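Local coordinates for DUF411 domain-containing protein (Pseudomonas aeruginosa, PDB 6WIS) that binds a cysteine-bridged cluster of four copper ions and probably contributes to bacterial copper resistance, at residues G89-V92 with G93-G96. Numbering follows the deposited sequence.
With CU (copper (II) ion), chain F.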
loop_
_atom_site.group_PDB
_atom_site.type_symbol
_atom_site.label_atom_id
_atom_site.label_comp_id
_atom_site.label_asym_id
_atom_site.label_seq_id
_atom_site.Cartn_x
_atom_site.Cartn_y
_atom_site.Cartn_z
ATOM N N GLY A 89 -8.527 2.687 -3.416
ATOM C CA GLY A 89 -9.493 3.366 -2.572
ATOM C C GLY A 89 -9.104 3.323 -1.103
ATOM O O GLY A 89 -7.919 3.276 -0.732
HETATM N N MSE A 90 -10.119 3.339 -0.246
HETATM C CA MSE A 90 -9.875 3.266 1.189
HETATM C C MSE A 90 -10.974 2.465 1.849
HETATM O O MSE A 90 -11.874 3.042 2.458
HETATM C CB MSE A 90 -9.800 4.666 1.822
HETATM C CG MSE A 90 -8.749 5.610 1.260
HETATM SE SE MSE A 90 -8.749 7.389 2.138
HETATM C CE MSE A 90 -10.587 7.943 1.736
ATOM N N PRO A 91 -10.904 1.138 1.729
ATOM C CA PRO A 91 -11.964 0.287 2.301
ATOM C C PRO A 91 -11.919 0.320 3.819
ATOM O O PRO A 91 -10.852 0.183 4.424
ATOM C CB PRO A 91 -11.641 -1.107 1.758
ATOM C CG PRO A 91 -10.194 -1.044 1.381
ATOM C CD PRO A 91 -9.923 0.365 0.952
ATOM N N VAL A 92 -13.085 0.528 4.429
ATOM C CA VAL A 92 -13.151 0.540 5.890
ATOM C C VAL A 92 -12.815 -0.858 6.406
ATOM O O VAL A 92 -13.225 -1.868 5.828
ATOM C CB VAL A 92 -14.542 1.011 6.365
ATOM C CG1 VAL A 92 -14.671 0.903 7.889
ATOM C CG2 VAL A 92 -14.793 2.444 5.950
ATOM N N GLY A 93 -12.049 -0.926 7.487
ATOM C CA GLY A 93 -11.615 -2.187 8.045
ATOM C C GLY A 93 -10.223 -2.617 7.624
ATOM O O GLY A 93 -9.649 -3.514 8.254
ATOM N N SER A 94 -9.668 -2.012 6.580
ATOM C CA SER A 94 -8.280 -2.280 6.238
ATOM C C SER A 94 -7.371 -1.596 7.257
ATOM O O SER A 94 -7.800 -0.670 7.960
ATOM C CB SER A 94 -7.986 -1.815 4.811
ATOM O OG SER A 94 -8.095 -0.404 4.674
ATOM N N PRO A 95 -6.114 -2.032 7.371
ATOM C CA PRO A 95 -5.249 -1.490 8.439
ATOM C C PRO A 95 -5.002 0.001 8.264
ATOM O O PRO A 95 -4.620 0.468 7.186
ATOM C CB PRO A 95 -3.945 -2.292 8.306
ATOM C CG PRO A 95 -4.265 -3.473 7.439
ATOM C CD PRO A 95 -5.471 -3.129 6.612
ATOM N N GLY A 96 -5.212 0.751 9.344
ATOM C CA GLY A 96 -5.159 2.196 9.287
ATOM C C GLY A 96 -6.465 2.851 8.896
ATOM O O GLY A 96 -6.600 4.066 9.058
HETATM CU CU CU F . -8.784 6.958 4.517
#
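P91 and S94 close a type II beta turn, and the carbonyl oxygen of P91 is its hub. The turn lies in the loop between strands 84-86 and 106-111, beside the copper cluster. P91 O accepts two hydrogen bonds from S94. The backbone bond, S94 N to P91 O, is long at 3.3 Å. Its N-H points almost straight at the oxygen (163°), but the nitrogen sits above the carbonyl plane. The hydroxyl bond is shorter, with S94 OG 2.8 Å from P91 O and in the plane of that carbonyl. A chi1 of 65° places OG between the backbone N and carbonyl carbon of S94, and this turns the hydroxyl back to P91. The grip is thus double, main chain and side chain of one residue on one oxygen.

This is the tight side. S94 is buried, and P91 CG lies 4.0 Å from S94 OG at the margin of the pair. Y106 of strand 106-111 packs against both residues, and H67 touches S94. The V92-G93 end is looser, and both residues are partly exposed. V92 sits at the corner with its CB directed away from 93-96. G93 follows with a positive phi, as usual for the third residue of a type II turn. V92 N gives a hydrogen bond to D104 OD2.

The turn separates two copper ligands in sequence, M90 and M97, which bind the same ion together with C15. M90 is selenomethionine in this crystal. Its chain is extended through chi2 and bends at chi3 (-60°). The selenium meets the metal directly, with M90 SE 2.4 Å from the copper ion, while the terminal methyl M90 CE stays 3.5 Å from that copper.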